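PDB 6HBE: copper-containing nitrite reductase from Thermus scotoductus, which probably reduces nitrite to nitric oxide with electrons from cytochrome c, working as a copper-dependent homotrimer of the multicopper oxidase family. Local coordinates for residues C[61-75]-C[92-105]. Numbering follows the deposited sequence.
Sequences DTVHITLRNLDNVTH and NVQPGETREFSFTA. With CU (copper (II) ion), chain N.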
loop_
_atom_site.group_PDB
_atom_site.type_symbol
_atom_site.label_atom_id
_atom_site.label_comp_id
_atom_site.label_asym_id
_atom_site.label_seq_id
_atom_site.Cartn_x
_atom_site.Cartn_y
_atom_site.Cartn_z
ATOM N N ASP C 61 35.364 11.870 8.197
ATOM C CA ASP C 61 35.525 13.175 7.534
ATOM C C ASP C 61 34.672 14.271 8.160
ATOM O O ASP C 61 33.587 14.007 8.720
ATOM C CB ASP C 61 35.192 13.127 6.037
ATOM C CG ASP C 61 36.245 12.393 5.206
ATOM O OD1 ASP C 61 37.319 12.026 5.742
ATOM O OD2 ASP C 61 35.983 12.172 4.003
ATOM N N THR C 62 35.159 15.507 8.033
ATOM C CA THR C 62 34.361 16.689 8.324
ATOM C C THR C 62 33.656 17.107 7.046
ATOM O O THR C 62 34.293 17.337 6.004
ATOM C CB THR C 62 35.218 17.839 8.897
ATOM O OG1 THR C 62 35.838 17.403 10.110
ATOM C CG2 THR C 62 34.388 19.045 9.176
ATOM N N VAL C 63 32.335 17.231 7.120
ATOM C CA VAL C 63 31.525 17.528 5.942
ATOM C C VAL C 63 30.998 18.941 6.081
ATOM O O VAL C 63 30.267 19.234 7.041
ATOM C CB VAL C 63 30.340 16.537 5.818
ATOM C CG1 VAL C 63 29.508 16.828 4.573
ATOM C CG2 VAL C 63 30.837 15.090 5.835
ATOM N N HIS C 64 31.335 19.810 5.125
ATOM C CA HIS C 64 30.824 21.172 5.089
ATOM C C HIS C 64 29.780 21.194 3.991
ATOM O O HIS C 64 30.085 20.796 2.873
ATOM C CB HIS C 64 31.928 22.220 4.742
ATOM C CG HIS C 64 33.085 22.256 5.698
ATOM N ND1 HIS C 64 32.999 22.795 6.967
ATOM C CD2 HIS C 64 34.370 21.840 5.559
ATOM C CE1 HIS C 64 34.166 22.685 7.577
ATOM N NE2 HIS C 64 35.020 22.119 6.740
ATOM N N ILE C 65 28.574 21.666 4.308
ATOM C CA ILE C 65 27.505 21.883 3.333
ATOM C C ILE C 65 27.254 23.384 3.141
ATOM O O ILE C 65 27.150 24.131 4.126
ATOM C CB ILE C 65 26.159 21.252 3.813
ATOM C CG1 ILE C 65 26.297 19.750 4.073
ATOM C CG2 ILE C 65 25.024 21.588 2.842
ATOM C CD1 ILE C 65 26.642 18.917 2.852
ATOM N N THR C 66 27.116 23.812 1.892
ATOM C CA THR C 66 26.639 25.140 1.568
ATOM C C THR C 66 25.312 24.939 0.889
ATOM O O THR C 66 25.258 24.272 -0.118
ATOM C CB THR C 66 27.605 25.899 0.624
ATOM O OG1 THR C 66 28.819 26.172 1.332
ATOM C CG2 THR C 66 27.016 27.204 0.161
ATOM N N LEU C 67 24.235 25.462 1.475
ATOM C CA LEU C 67 22.919 25.362 0.882
ATOM C C LEU C 67 22.458 26.710 0.398
ATOM O O LEU C 67 22.390 27.653 1.201
ATOM C CB LEU C 67 21.949 24.821 1.936
ATOM C CG LEU C 67 20.451 24.823 1.579
ATOM C CD1 LEU C 67 20.167 23.843 0.445
ATOM C CD2 LEU C 67 19.633 24.463 2.819
ATOM N N ARG C 68 22.038 26.817 -0.857
ATOM C CA ARG C 68 21.566 28.084 -1.397
ATOM C C ARG C 68 20.161 27.909 -1.925
ATOM O O ARG C 68 19.886 26.920 -2.592
ATOM C CB ARG C 68 22.443 28.592 -2.564
ATOM C CG ARG C 68 23.913 28.734 -2.240
ATOM C CD ARG C 68 24.719 29.255 -3.435
ATOM N NE ARG C 68 26.143 29.061 -3.191
ATOM C CZ ARG C 68 26.883 29.770 -2.327
ATOM N NH1 ARG C 68 26.367 30.790 -1.632
ATOM N NH2 ARG C 68 28.178 29.476 -2.173
ATOM N N ASN C 69 19.275 28.859 -1.625
ATOM C CA ASN C 69 17.921 28.816 -2.158
ATOM C C ASN C 69 17.755 29.747 -3.350
ATOM O O ASN C 69 17.663 30.978 -3.197
ATOM C CB ASN C 69 16.886 29.121 -1.062
ATOM C CG ASN C 69 15.460 28.971 -1.560
ATOM O OD1 ASN C 69 15.220 28.731 -2.750
ATOM N ND2 ASN C 69 14.499 29.103 -0.647
ATOM N N LEU C 70 17.646 29.153 -4.530
ATOM C CA LEU C 70 17.553 29.858 -5.789
ATOM C C LEU C 70 16.111 30.006 -6.267
ATOM O O LEU C 70 15.875 30.609 -7.309
ATOM C CB LEU C 70 18.423 29.162 -6.854
ATOM C CG LEU C 70 19.874 29.642 -7.006
ATOM C CD1 LEU C 70 20.627 29.786 -5.699
ATOM C CD2 LEU C 70 20.644 28.741 -7.964
ATOM N N ASP C 71 15.152 29.516 -5.484
ATOM C CA ASP C 71 13.740 29.543 -5.856
ATOM C C ASP C 71 13.012 30.772 -5.253
ATOM O O ASP C 71 13.583 31.489 -4.452
ATOM C CB ASP C 71 13.062 28.263 -5.327
ATOM C CG ASP C 71 11.875 27.809 -6.166
ATOM O OD1 ASP C 71 11.532 28.447 -7.187
ATOM O OD2 ASP C 71 11.282 26.759 -5.799
ATOM N N ASN C 72 11.741 30.934 -5.618
ATOM C CA ASN C 72 10.824 31.954 -5.058
ATOM C C ASN C 72 9.978 31.497 -3.850
ATOM O O ASN C 72 9.187 32.296 -3.352
ATOM C CB ASN C 72 9.886 32.510 -6.166
ATOM C CG ASN C 72 9.004 31.430 -6.815
ATOM O OD1 ASN C 72 9.372 30.268 -6.873
ATOM N ND2 ASN C 72 7.848 31.825 -7.323
ATOM N N VAL C 73 10.125 30.239 -3.393
ATOM C CA VAL C 73 9.545 29.785 -2.116
ATOM C C VAL C 73 10.633 29.227 -1.206
ATOM O O VAL C 73 11.740 28.898 -1.662
ATOM C CB VAL C 73 8.404 28.741 -2.279
ATOM C CG1 VAL C 73 7.323 29.267 -3.212
ATOM C CG2 VAL C 73 8.919 27.379 -2.760
ATOM N N THR C 74 10.288 29.126 0.069
ATOM C CA THR C 74 11.161 28.599 1.125
ATOM C C THR C 74 11.512 27.132 0.883
ATOM O O THR C 74 10.652 26.392 0.452
ATOM C CB THR C 74 10.451 28.764 2.477
ATOM O OG1 THR C 74 10.271 30.169 2.717
ATOM C CG2 THR C 74 11.216 28.178 3.650
ATOM N N HIS C 75 12.751 26.739 1.205
ATOM C CA HIS C 75 13.221 25.340 1.113
ATOM C C HIS C 75 14.066 25.072 2.358
ATOM O O HIS C 75 14.008 25.842 3.334
ATOM C CB HIS C 75 14.023 25.109 -0.196
ATOM C CG HIS C 75 13.178 25.158 -1.428
ATOM N ND1 HIS C 75 12.274 24.167 -1.739
ATOM C CD2 HIS C 75 13.102 26.068 -2.430
ATOM C CE1 HIS C 75 11.645 24.487 -2.858
ATOM N NE2 HIS C 75 12.131 25.631 -3.298
ATOM N N ASN C 92 13.943 26.136 7.123
ATOM C CA ASN C 92 13.253 27.415 6.902
ATOM C C ASN C 92 14.133 28.447 6.177
ATOM O O ASN C 92 14.311 29.610 6.623
ATOM C CB ASN C 92 12.732 27.973 8.248
ATOM C CG ASN C 92 11.665 29.036 8.085
ATOM O OD1 ASN C 92 11.012 29.167 7.054
ATOM N ND2 ASN C 92 11.477 29.811 9.140
ATOM N N VAL C 93 14.667 28.012 5.041
ATOM C CA VAL C 93 15.621 28.804 4.275
ATOM C C VAL C 93 14.842 29.640 3.283
ATOM O O VAL C 93 14.298 29.130 2.318
ATOM C CB VAL C 93 16.667 27.904 3.577
ATOM C CG1 VAL C 93 17.707 28.756 2.846
ATOM C CG2 VAL C 93 17.344 27.013 4.612
ATOM N N GLN C 94 14.819 30.956 3.501
ATOM C CA GLN C 94 14.018 31.861 2.670
ATOM C C GLN C 94 14.604 32.041 1.254
ATOM O O GLN C 94 15.804 31.827 1.039
ATOM C CB GLN C 94 13.896 33.246 3.364
ATOM C CG GLN C 94 13.250 33.222 4.744
ATOM C CD GLN C 94 11.790 32.797 4.705
ATOM O OE1 GLN C 94 10.981 33.367 3.973
ATOM N NE2 GLN C 94 11.447 31.784 5.490
ATOM N N PRO C 95 13.766 32.443 0.283
ATOM C CA PRO C 95 14.261 32.716 -1.066
ATOM C C PRO C 95 15.503 33.629 -1.069
ATOM O O PRO C 95 15.519 34.655 -0.375
ATOM C CB PRO C 95 13.079 33.419 -1.742
ATOM C CG PRO C 95 11.871 32.927 -1.000
ATOM C CD PRO C 95 12.321 32.717 0.412
ATOM N N GLY C 96 16.546 33.210 -1.779
ATOM C CA GLY C 96 17.772 33.965 -1.885
ATOM C C GLY C 96 18.739 33.816 -0.726
ATOM O O GLY C 96 19.840 34.355 -0.796
ATOM N N GLU C 97 18.371 33.091 0.320
ATOM C CA GLU C 97 19.237 32.921 1.492
ATOM C C GLU C 97 20.282 31.811 1.267
ATOM O O GLU C 97 20.048 30.908 0.434
ATOM C CB GLU C 97 18.361 32.604 2.704
ATOM C CG GLU C 97 19.033 32.808 4.037
ATOM C CD GLU C 97 18.138 32.557 5.255
ATOM O OE1 GLU C 97 18.717 32.571 6.373
ATOM O OE2 GLU C 97 16.905 32.321 5.131
ATOM N N THR C 98 21.394 31.878 2.032
ATOM C CA THR C 98 22.436 30.853 2.108
ATOM C C THR C 98 22.648 30.379 3.556
ATOM O O THR C 98 22.584 31.177 4.497
ATOM C CB THR C 98 23.787 31.380 1.526
ATOM O OG1 THR C 98 23.618 31.671 0.141
ATOM C CG2 THR C 98 24.894 30.348 1.625
ATOM N N ARG C 99 22.871 29.079 3.749
ATOM C CA ARG C 99 23.347 28.561 5.037
ATOM C C ARG C 99 24.628 27.780 4.860
ATOM O O ARG C 99 24.845 27.160 3.832
ATOM C CB ARG C 99 22.312 27.652 5.718
ATOM C CG ARG C 99 20.913 28.253 5.884
ATOM C CD ARG C 99 20.802 29.294 7.001
ATOM N NE ARG C 99 19.451 29.892 7.008
ATOM C CZ ARG C 99 18.373 29.306 7.538
ATOM N NH1 ARG C 99 18.459 28.125 8.157
ATOM N NH2 ARG C 99 17.190 29.904 7.449
ATOM N N GLU C 100 25.439 27.771 5.908
ATOM C CA GLU C 100 26.682 27.012 5.965
ATOM C C GLU C 100 26.545 26.124 7.185
ATOM O O GLU C 100 26.132 26.628 8.230
ATOM C CB GLU C 100 27.885 27.958 6.173
ATOM C CG GLU C 100 28.038 29.047 5.120
ATOM C CD GLU C 100 28.449 28.520 3.753
ATOM O OE1 GLU C 100 28.930 27.371 3.689
ATOM O OE2 GLU C 100 28.271 29.240 2.742
ATOM N N PHE C 101 26.873 24.833 7.059
ATOM C CA PHE C 101 26.790 23.866 8.162
ATOM C C PHE C 101 27.865 22.777 8.047
ATOM O O PHE C 101 28.133 22.258 6.959
ATOM C CB PHE C 101 25.363 23.269 8.167
ATOM C CG PHE C 101 25.126 22.215 9.225
ATOM C CD1 PHE C 101 24.906 22.575 10.552
ATOM C CD2 PHE C 101 25.079 20.871 8.886
ATOM C CE1 PHE C 101 24.670 21.617 11.526
ATOM C CE2 PHE C 101 24.837 19.897 9.858
ATOM C CZ PHE C 101 24.635 20.267 11.180
ATOM N N SER C 102 28.483 22.418 9.157
ATOM C CA SER C 102 29.434 21.316 9.191
ATOM C C SER C 102 29.046 20.270 10.225
ATOM O O SER C 102 28.500 20.626 11.266
ATOM C CB SER C 102 30.838 21.837 9.520
ATOM O OG SER C 102 31.099 22.987 8.738
ATOM N N PHE C 103 29.372 19.008 9.938
ATOM C CA PHE C 103 29.214 17.876 10.861
ATOM C C PHE C 103 30.286 16.850 10.585
ATOM O O PHE C 103 30.862 16.865 9.519
ATOM C CB PHE C 103 27.806 17.240 10.763
ATOM C CG PHE C 103 27.493 16.616 9.425
ATOM C CD1 PHE C 103 27.042 17.390 8.370
ATOM C CD2 PHE C 103 27.654 15.244 9.229
ATOM C CE1 PHE C 103 26.764 16.818 7.126
ATOM C CE2 PHE C 103 27.364 14.657 7.993
ATOM C CZ PHE C 103 26.921 15.446 6.944
ATOM N N THR C 104 30.570 15.979 11.548
ATOM C CA THR C 104 31.446 14.846 11.335
ATOM C C THR C 104 30.632 13.598 10.960
ATOM O O THR C 104 29.611 13.319 11.588
ATOM C CB THR C 104 32.284 14.567 12.603
ATOM O OG1 THR C 104 32.997 15.763 12.936
ATOM C CG2 THR C 104 33.300 13.487 12.368
ATOM N N ALA C 105 31.101 12.859 9.945
ATOM C CA ALA C 105 30.464 11.606 9.527
ATOM C C ALA C 105 30.899 10.466 10.424
ATOM O O ALA C 105 31.828 9.727 10.104
ATOM C CB ALA C 105 30.793 11.310 8.062
HETATM CU CU CU N . 11.851 22.398 -0.782
HETATM O O HOH W 1 30.072 25.005 4.842
#
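With CG trans to its backbone N (chi1 -175°), Asn69 swings its amide to the backbone just ahead of the type II turn Gln94-Glu97. There ND2, above the Val93 carbonyl plane, donates to Val93 O (3.0 Å), which lies 10° out of the amide plane. ND2 also donates to Val73 O, and OD1 accepts from Asp71 N in an Asx turn. From the opposite face, His75 N gives Val93 O a second bond. Without the amide, as with an alanine here, Val73 O would probably lose this donor, Asp71 N its acceptor and Val93 O one of two donors, letting loop 70-74 shift beside His75. The His75 ring binds copper through ND1 (2.0 Å) and donates from NE2 to the anti lone pair of Asp71 OD2 (2.9 Å); metal and carboxylate together fix its rotation. Phe103, its CG between backbone N and carbonyl carbon (chi1 64°), turns back to lay a ring face over Val63 CB (CH-pi). On the other sheet face, Thr66 OG1 donates to Glu100 OE1 (2.6 Å), and Ser102 OG meets His64 ND1 (2.6 Å). Cys115, His125 and Gln130 complete the type 1 copper site; strand 62-69 runs between 98-104 and 21-36.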